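Local coordinates for protein-glutamine gamma-glutamyltransferase 2 (Pagrus major, PDB 1G0D) that probably cross-links proteins in a calcium-dependent reaction, joining peptide-bound glutamine to the amino group of lysine or to small amines, at residues Q152-M164 and R171-Y183. Sequence-based numbering, arbitrary orientation.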
ATOM      1  N   GLN A 152       2.794 -16.804  -3.026  1.00 16.07           N
ATOM      2  CA  GLN A 152       3.015 -16.931  -1.590  1.00 14.12           C
ATOM      3  C   GLN A 152       3.305 -15.581  -0.975  1.00 13.92           C
ATOM      4  O   GLN A 152       2.909 -15.306   0.159  1.00 13.62           O
ATOM      5  CB  GLN A 152       4.186 -17.874  -1.343  1.00 13.97           C
ATOM      6  CG  GLN A 152       4.499 -18.074   0.088  1.00 20.28           C
ATOM      7  CD  GLN A 152       3.275 -18.446   0.882  1.00 29.89           C
ATOM      8  OE1 GLN A 152       2.488 -19.331   0.458  1.00 26.83           O
ATOM      9  NE2 GLN A 152       3.091 -17.778   2.045  1.00 26.60           N
ATOM     10  N   GLU A 153       4.023 -14.748  -1.731  1.00 14.05           N
ATOM     11  CA  GLU A 153       4.365 -13.411  -1.278  1.00 13.81           C
ATOM     12  C   GLU A 153       3.242 -12.434  -1.573  1.00 15.54           C
ATOM     13  O   GLU A 153       2.791 -11.704  -0.693  1.00 15.73           O
ATOM     14  CB  GLU A 153       5.624 -12.915  -1.976  1.00 13.80           C
ATOM     15  CG  GLU A 153       5.958 -11.443  -1.678  1.00 16.22           C
ATOM     16  CD  GLU A 153       6.313 -11.174  -0.207  1.00 21.55           C
ATOM     17  OE1 GLU A 153       6.583 -12.143   0.533  1.00 25.05           O
ATOM     18  OE2 GLU A 153       6.325  -9.992   0.219  1.00 26.38           O
ATOM     19  N   TYR A 154       2.775 -12.448  -2.816  1.00 13.50           N
ATOM     20  CA  TYR A 154       1.726 -11.541  -3.247  1.00 10.39           C
ATOM     21  C   TYR A 154       0.283 -11.855  -2.861  1.00 10.24           C
ATOM     22  O   TYR A 154      -0.591 -11.030  -3.098  1.00 13.80           O
ATOM     23  CB  TYR A 154       1.829 -11.353  -4.741  1.00  7.46           C
ATOM     24  CG  TYR A 154       3.217 -10.982  -5.171  1.00  7.19           C
ATOM     25  CD1 TYR A 154       3.965 -10.064  -4.422  1.00  2.00           C
ATOM     26  CD2 TYR A 154       3.780 -11.533  -6.332  1.00  5.77           C
ATOM     27  CE1 TYR A 154       5.229  -9.699  -4.817  1.00  4.14           C
ATOM     28  CE2 TYR A 154       5.052 -11.176  -6.747  1.00  3.96           C
ATOM     29  CZ  TYR A 154       5.767 -10.254  -5.983  1.00  8.40           C
ATOM     30  OH  TYR A 154       6.998  -9.842  -6.416  1.00 13.62           O
ATOM     31  N   VAL A 155       0.017 -13.034  -2.304  1.00 10.01           N
ATOM     32  CA  VAL A 155      -1.339 -13.365  -1.834  1.00 10.36           C
ATOM     33  C   VAL A 155      -1.272 -13.883  -0.403  1.00  9.96           C
ATOM     34  O   VAL A 155      -1.928 -13.365   0.487  1.00 15.67           O
ATOM     35  CB  VAL A 155      -2.093 -14.471  -2.633  1.00  9.58           C
ATOM     36  CG1 VAL A 155      -3.419 -14.776  -1.921  1.00  3.96           C
ATOM     37  CG2 VAL A 155      -2.400 -14.031  -4.024  1.00  9.25           C
ATOM     38  N   MET A 156      -0.448 -14.884  -0.169  1.00 10.62           N
ATOM     39  CA  MET A 156      -0.361 -15.487   1.147  1.00  9.20           C
ATOM     40  C   MET A 156       0.449 -14.824   2.232  1.00  8.98           C
ATOM     41  O   MET A 156       0.208 -15.065   3.398  1.00 13.30           O
ATOM     42  CB  MET A 156       0.087 -16.928   0.972  1.00  8.68           C
ATOM     43  CG  MET A 156      -0.903 -17.704   0.107  1.00  7.61           C
ATOM     44  SD  MET A 156      -2.344 -17.974   1.063  1.00 13.10           S
ATOM     45  CE  MET A 156      -3.494 -17.925  -0.099  1.00 13.59           C
ATOM     46  N   ASN A 157       1.420 -13.999   1.882  1.00 13.79           N
ATOM     47  CA  ASN A 157       2.207 -13.357   2.926  1.00 10.43           C
ATOM     48  C   ASN A 157       1.451 -12.219   3.624  1.00 11.80           C
ATOM     49  O   ASN A 157       0.859 -11.354   2.970  1.00 14.75           O
ATOM     50  CB  ASN A 157       3.505 -12.837   2.358  1.00  7.78           C
ATOM     51  CG  ASN A 157       4.446 -12.455   3.449  1.00 14.35           C
ATOM     52  OD1 ASN A 157       4.019 -12.311   4.595  1.00 14.11           O
ATOM     53  ND2 ASN A 157       5.720 -12.289   3.129  1.00  9.16           N
ATOM     54  N   GLU A 158       1.448 -12.220   4.948  1.00  8.55           N
ATOM     55  CA  GLU A 158       0.715 -11.189   5.685  1.00 12.96           C
ATOM     56  C   GLU A 158       1.599 -10.065   6.234  1.00 14.64           C
ATOM     57  O   GLU A 158       1.103  -9.080   6.795  1.00 13.89           O
ATOM     58  CB  GLU A 158      -0.055 -11.809   6.848  1.00 13.01           C
ATOM     59  CG  GLU A 158      -1.301 -12.619   6.480  1.00 16.80           C
ATOM     60  CD  GLU A 158      -1.878 -13.356   7.685  1.00 17.36           C
ATOM     61  OE1 GLU A 158      -1.186 -14.256   8.228  1.00 26.15           O
ATOM     62  OE2 GLU A 158      -3.009 -13.024   8.101  1.00 17.34           O
ATOM     63  N   ASP A 159       2.905 -10.216   6.065  1.00 15.92           N
ATOM     64  CA  ASP A 159       3.861  -9.241   6.549  1.00 17.09           C
ATOM     65  C   ASP A 159       4.609  -8.690   5.375  1.00 17.44           C
ATOM     66  O   ASP A 159       5.191  -9.443   4.609  1.00 23.40           O
ATOM     67  CB  ASP A 159       4.844  -9.907   7.489  1.00 18.58           C
ATOM     68  CG  ASP A 159       4.235 -10.217   8.808  1.00 23.87           C
ATOM     69  OD1 ASP A 159       3.928  -9.240   9.513  1.00 25.54           O
ATOM     70  OD2 ASP A 159       4.049 -11.417   9.132  1.00 27.33           O
ATOM     71  N   GLY A 160       4.584  -7.378   5.230  1.00 16.15           N
ATOM     72  CA  GLY A 160       5.281  -6.753   4.132  1.00 14.78           C
ATOM     73  C   GLY A 160       6.238  -5.685   4.628  1.00 14.85           C
ATOM     74  O   GLY A 160       6.493  -5.539   5.821  1.00 14.84           O
ATOM     75  N   VAL A 161       6.809  -4.962   3.688  1.00 12.83           N
ATOM     76  CA  VAL A 161       7.712  -3.896   3.999  1.00 15.34           C
ATOM     77  C   VAL A 161       7.360  -2.823   2.983  1.00 17.87           C
ATOM     78  O   VAL A 161       7.241  -3.125   1.797  1.00 17.77           O
ATOM     79  CB  VAL A 161       9.160  -4.396   3.806  1.00 14.18           C
ATOM     80  CG1 VAL A 161      10.134  -3.265   3.930  1.00 17.85           C
ATOM     81  CG2 VAL A 161       9.460  -5.441   4.848  1.00 11.55           C
ATOM     82  N   ILE A 162       7.114  -1.592   3.427  1.00 16.96           N
ATOM     83  CA  ILE A 162       6.820  -0.525   2.468  1.00 18.26           C
ATOM     84  C   ILE A 162       8.015   0.426   2.514  1.00 19.55           C
ATOM     85  O   ILE A 162       8.440   0.813   3.584  1.00 23.51           O
ATOM     86  CB  ILE A 162       5.517   0.220   2.819  1.00 14.91           C
ATOM     87  CG1 ILE A 162       4.374  -0.800   2.956  1.00 13.68           C
ATOM     88  CG2 ILE A 162       5.244   1.255   1.765  1.00 16.30           C
ATOM     89  CD1 ILE A 162       2.961  -0.263   2.973  1.00  8.98           C
ATOM     90  N   TYR A 163       8.592   0.770   1.370  1.00 22.08           N
ATOM     91  CA  TYR A 163       9.754   1.662   1.367  1.00 22.15           C
ATOM     92  C   TYR A 163       9.358   3.159   1.470  1.00 25.52           C
ATOM     93  O   TYR A 163       8.286   3.591   0.978  1.00 25.49           O
ATOM     94  CB  TYR A 163      10.628   1.359   0.133  1.00 17.24           C
ATOM     95  CG  TYR A 163      11.174  -0.041   0.220  1.00 18.11           C
ATOM     96  CD1 TYR A 163      12.254  -0.324   1.032  1.00 17.98           C
ATOM     97  CD2 TYR A 163      10.478  -1.117  -0.340  1.00 20.11           C
ATOM     98  CE1 TYR A 163      12.612  -1.634   1.308  1.00 24.27           C
ATOM     99  CE2 TYR A 163      10.831  -2.439  -0.069  1.00 19.52           C
ATOM    100  CZ  TYR A 163      11.891  -2.689   0.760  1.00 23.72           C
ATOM    101  OH  TYR A 163      12.220  -3.986   1.073  1.00 28.84           O
ATOM    102  N   MET A 164      10.218   3.932   2.138  1.00 22.84           N
ATOM    103  CA  MET A 164       9.970   5.344   2.362  1.00 19.53           C
ATOM    104  C   MET A 164      11.268   6.050   2.450  1.00 19.21           C
ATOM    105  O   MET A 164      12.303   5.460   2.167  1.00 22.47           O
ATOM    106  CB  MET A 164       9.221   5.533   3.658  1.00 18.82           C
ATOM    107  CG  MET A 164       7.819   5.074   3.515  1.00 19.44           C
ATOM    108  SD  MET A 164       6.830   5.212   4.986  1.00 27.96           S
ATOM    109  CE  MET A 164       7.852   6.219   6.064  1.00 26.81           C
ATOM    110  N   ARG A 171      14.327   4.132   3.540  1.00 22.89           N
ATOM    111  CA  ARG A 171      14.082   3.465   4.808  1.00 23.97           C
ATOM    112  C   ARG A 171      12.913   2.479   4.617  1.00 22.24           C
ATOM    113  O   ARG A 171      12.097   2.624   3.711  1.00 21.13           O
ATOM    114  CB  ARG A 171      13.769   4.502   5.904  1.00 30.36           C
ATOM    115  CG  ARG A 171      12.597   4.141   6.882  1.00 41.24           C
ATOM    116  CD  ARG A 171      12.035   5.381   7.663  1.00 44.77           C
ATOM    117  NE  ARG A 171      11.800   5.125   9.093  1.00 49.08           N
ATOM    118  CZ  ARG A 171      10.826   5.690   9.828  1.00 52.33           C
ATOM    119  NH1 ARG A 171       9.963   6.564   9.275  1.00 53.09           N
ATOM    120  NH2 ARG A 171      10.711   5.378  11.123  1.00 42.46           N
ATOM    121  N   SER A 172      12.851   1.464   5.465  1.00 20.85           N
ATOM    122  CA  SER A 172      11.793   0.481   5.367  1.00 20.91           C
ATOM    123  C   SER A 172      10.925   0.466   6.581  1.00 25.53           C
ATOM    124  O   SER A 172      11.418   0.581   7.713  1.00 30.56           O
ATOM    125  CB  SER A 172      12.351  -0.930   5.263  1.00 16.37           C
ATOM    126  OG  SER A 172      13.585  -0.958   4.591  1.00 26.63           O
ATOM    127  N   ILE A 173       9.624   0.333   6.366  1.00 24.79           N
ATOM    128  CA  ILE A 173       8.770   0.176   7.507  1.00 23.16           C
ATOM    129  C   ILE A 173       7.970  -1.078   7.276  1.00 22.72           C
ATOM    130  O   ILE A 173       7.397  -1.297   6.200  1.00 21.02           O
ATOM    131  CB  ILE A 173       7.829   1.350   7.761  1.00 22.47           C
ATOM    132  CG1 ILE A 173       6.785   1.404   6.681  1.00 20.84           C
ATOM    133  CG2 ILE A 173       8.623   2.636   7.875  1.00 24.29           C
ATOM    134  CD1 ILE A 173       5.418   1.390   7.250  1.00 26.31           C
ATOM    135  N   PRO A 174       8.068  -2.002   8.229  1.00 20.45           N
ATOM    136  CA  PRO A 174       7.336  -3.251   8.165  1.00 19.41           C
ATOM    137  C   PRO A 174       5.839  -2.934   8.292  1.00 18.91           C
ATOM    138  O   PRO A 174       5.477  -1.927   8.890  1.00 18.79           O
ATOM    139  CB  PRO A 174       7.857  -4.003   9.381  1.00 17.71           C
ATOM    140  CG  PRO A 174       8.312  -2.969  10.282  1.00 19.67           C
ATOM    141  CD  PRO A 174       8.981  -1.999   9.377  1.00 20.23           C
ATOM    142  N   TRP A 175       4.975  -3.787   7.727  1.00 18.12           N
ATOM    143  CA  TRP A 175       3.530  -3.591   7.814  1.00 13.97           C
ATOM    144  C   TRP A 175       2.828  -4.924   8.023  1.00 15.55           C
ATOM    145  O   TRP A 175       3.176  -5.923   7.400  1.00 17.43           O
ATOM    146  CB  TRP A 175       3.006  -2.939   6.553  1.00  7.06           C
ATOM    147  CG  TRP A 175       1.642  -2.334   6.714  1.00  8.02           C
ATOM    148  CD1 TRP A 175       0.444  -2.935   6.445  1.00  6.56           C
ATOM    149  CD2 TRP A 175       1.335  -0.959   7.058  1.00  8.97           C
ATOM    150  NE1 TRP A 175      -0.590  -2.031   6.589  1.00  8.26           N
ATOM    151  CE2 TRP A 175      -0.077  -0.815   6.960  1.00 10.71           C
ATOM    152  CE3 TRP A 175       2.112   0.154   7.433  1.00  5.39           C
ATOM    153  CZ2 TRP A 175      -0.728   0.417   7.224  1.00  3.14           C
ATOM    154  CZ3 TRP A 175       1.461   1.371   7.687  1.00  3.11           C
ATOM    155  CH2 TRP A 175       0.051   1.483   7.583  1.00  4.81           C
ATOM    156  N   ASN A 176       1.854  -4.950   8.915  1.00 11.40           N
ATOM    157  CA  ASN A 176       1.129  -6.179   9.141  1.00 10.97           C
ATOM    158  C   ASN A 176      -0.136  -6.094   8.289  1.00 14.72           C
ATOM    159  O   ASN A 176      -1.123  -5.446   8.669  1.00 19.38           O
ATOM    160  CB  ASN A 176       0.816  -6.310  10.640  1.00 10.48           C
ATOM    161  CG  ASN A 176      -0.147  -7.445  10.965  1.00 14.76           C
ATOM    162  OD1 ASN A 176      -0.446  -8.286  10.126  1.00 19.56           O
ATOM    163  ND2 ASN A 176      -0.652  -7.459  12.195  1.00 18.72           N
ATOM    164  N   TYR A 177      -0.116  -6.722   7.117  1.00 13.89           N
ATOM    165  CA  TYR A 177      -1.295  -6.671   6.261  1.00  9.80           C
ATOM    166  C   TYR A 177      -2.447  -7.385   6.932  1.00 12.76           C
ATOM    167  O   TYR A 177      -3.607  -7.061   6.687  1.00 14.82           O
ATOM    168  CB  TYR A 177      -1.024  -7.310   4.914  1.00  5.61           C
ATOM    169  CG  TYR A 177       0.023  -6.594   4.125  1.00  3.99           C
ATOM    170  CD1 TYR A 177      -0.091  -5.247   3.842  1.00  7.37           C
ATOM    171  CD2 TYR A 177       1.157  -7.270   3.678  1.00  6.37           C
ATOM    172  CE1 TYR A 177       0.911  -4.578   3.127  1.00  6.80           C
ATOM    173  CE2 TYR A 177       2.149  -6.637   2.983  1.00  5.38           C
ATOM    174  CZ  TYR A 177       2.031  -5.290   2.706  1.00 10.73           C
ATOM    175  OH  TYR A 177       3.045  -4.685   2.005  1.00 10.78           O
ATOM    176  N   GLY A 178      -2.121  -8.366   7.762  1.00 13.44           N
ATOM    177  CA  GLY A 178      -3.138  -9.127   8.476  1.00 10.67           C
ATOM    178  C   GLY A 178      -4.389  -9.515   7.705  1.00 12.37           C
ATOM    179  O   GLY A 178      -5.463  -9.452   8.274  1.00 16.25           O
ATOM    180  N   GLN A 179      -4.292  -9.918   6.432  1.00 11.38           N
ATOM    181  CA  GLN A 179      -5.499 -10.288   5.687  1.00 10.21           C
ATOM    182  C   GLN A 179      -6.223 -11.538   6.195  1.00 12.71           C
ATOM    183  O   GLN A 179      -7.409 -11.737   5.897  1.00 14.52           O
ATOM    184  CB  GLN A 179      -5.196 -10.459   4.196  1.00  8.96           C
ATOM    185  CG  GLN A 179      -4.133 -11.460   3.891  1.00  8.99           C
ATOM    186  CD  GLN A 179      -2.775 -10.831   3.801  1.00 11.72           C
ATOM    187  OE1 GLN A 179      -2.513  -9.753   4.379  1.00 12.98           O
ATOM    188  NE2 GLN A 179      -1.888 -11.492   3.078  1.00 10.16           N
ATOM    189  N   PHE A 180      -5.543 -12.367   6.984  1.00 13.77           N
ATOM    190  CA  PHE A 180      -6.180 -13.582   7.508  1.00 14.48           C
ATOM    191  C   PHE A 180      -6.535 -13.512   8.989  1.00 16.53           C
ATOM    192  O   PHE A 180      -6.859 -14.539   9.597  1.00 12.45           O
ATOM    193  CB  PHE A 180      -5.299 -14.801   7.243  1.00 11.45           C
ATOM    194  CG  PHE A 180      -4.989 -14.995   5.791  1.00 15.20           C
ATOM    195  CD1 PHE A 180      -5.989 -14.824   4.824  1.00 16.02           C
ATOM    196  CD2 PHE A 180      -3.704 -15.284   5.382  1.00  9.68           C
ATOM    197  CE1 PHE A 180      -5.713 -14.933   3.486  1.00 11.21           C
ATOM    198  CE2 PHE A 180      -3.406 -15.402   4.053  1.00  9.04           C
ATOM    199  CZ  PHE A 180      -4.412 -15.224   3.095  1.00 14.52           C
ATOM    200  N   GLU A 181      -6.464 -12.300   9.555  1.00 19.78           N
ATOM    201  CA  GLU A 181      -6.800 -12.050  10.960  1.00 20.33           C
ATOM    202  C   GLU A 181      -8.298 -12.135  11.070  1.00 20.02           C
ATOM    203  O   GLU A 181      -9.002 -11.946  10.092  1.00 24.53           O
ATOM    204  CB  GLU A 181      -6.313 -10.677  11.405  1.00 23.64           C
ATOM    205  CG  GLU A 181      -4.789 -10.571  11.531  1.00 25.23           C
ATOM    206  CD  GLU A 181      -4.183 -11.376  12.688  1.00 26.80           C
ATOM    207  OE1 GLU A 181      -3.861 -10.755  13.721  1.00 31.21           O
ATOM    208  OE2 GLU A 181      -4.007 -12.610  12.571  1.00 28.64           O
ATOM    209  N   ASP A 182      -8.809 -12.399  12.251  1.00 20.09           N
ATOM    210  CA  ASP A 182     -10.243 -12.587  12.334  1.00 21.73           C
ATOM    211  C   ASP A 182     -11.109 -11.519  11.776  1.00 21.59           C
ATOM    212  O   ASP A 182     -10.939 -10.354  12.114  1.00 25.71           O
ATOM    213  CB  ASP A 182     -10.682 -12.822  13.760  1.00 25.20           C
ATOM    214  CG  ASP A 182     -10.241 -14.136  14.270  1.00 24.91           C
ATOM    215  OD1 ASP A 182     -10.669 -14.517  15.373  1.00 31.68           O
ATOM    216  OD2 ASP A 182      -9.454 -14.781  13.561  1.00 28.70           O
ATOM    217  N   TYR A 183     -12.050 -11.955  10.943  1.00 20.50           N
ATOM    218  CA  TYR A 183     -13.067 -11.116  10.323  1.00 20.68           C
ATOM    219  C   TYR A 183     -12.654 -10.118   9.252  1.00 19.18           C
ATOM    220  O   TYR A 183     -13.493  -9.444   8.653  1.00 18.86           O
ATOM    221  CB  TYR A 183     -13.858 -10.412  11.419  1.00 23.47           C
ATOM    222  CG  TYR A 183     -14.242 -11.352  12.530  1.00 31.53           C
ATOM    223  CD1 TYR A 183     -13.854 -11.105  13.839  1.00 36.50           C
ATOM    224  CD2 TYR A 183     -14.944 -12.524  12.263  1.00 36.57           C
ATOM    225  CE1 TYR A 183     -14.145 -11.999  14.852  1.00 41.23           C
ATOM    226  CE2 TYR A 183     -15.241 -13.427  13.265  1.00 39.27           C
ATOM    227  CZ  TYR A 183     -14.837 -13.158  14.557  1.00 44.33           C
ATOM    228  OH  TYR A 183     -15.110 -14.058  15.559  1.00 54.91           O
TER
HETATM  229  O   HOH W   1       5.628  -7.174   8.826  1.00 22.81           O
HETATM  230  O   HOH W   2       5.134  -5.586   1.087  1.00 15.07           O
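E158 packs its carboxylate obliquely against the F180 ring, its CD lying 3.5 Å from ring atom CD2, with the two planes turned 44° apart. CG of E158 lies anti to the carbonyl carbon (chi1 -73°) and the chain runs on extended, which carries OE2 to the backbone N of F180; this bond, 2.8 Å long, uses the anti side of the carboxylate. OE1 forms a salt bridge with R655, which also pairs with E181, so the arginine probably offsets the charge of both glutamates. The amide of Q179 lies across CG of E158. CG of Q179 sits between the backbone N and the carbonyl carbon (chi1 57°), and the chain bends at chi2, bringing NE2 to two carbonyls where helix 148-156 gives way to the loop before strand 159-164: N157 O at 2.8 Å, approached from above the carbonyl plane, and V155 O at 3.2 Å. A leucine at Q179 would probably leave V155 O without this donor and set the turn after the helix freer to shift. M156 SD makes an oblique Met-aromatic contact with F180, 4.0 Å from CZ.

Farther along, Y177 lays CE2 3.3 Å from CA of G160, where any side chain would clash with the ring. Its hydroxyl lies close to a water that accepts from V161 N. From here 159-164 and 171-176 run antiparallel as a two-stranded beta hairpin, with paired backbone bonds at G160–W175, I162–I173 and M164–R171. I162 and W175 share the face that packs on A277 of helix 272-286, which begins at the catalytic C272, and M164 lies near, but does not touch, the catalytic triad of C272, H332 and D355. On the other face, D159 and N176 touch strand 659-666, while V161 and Y163 meet strand 424-426.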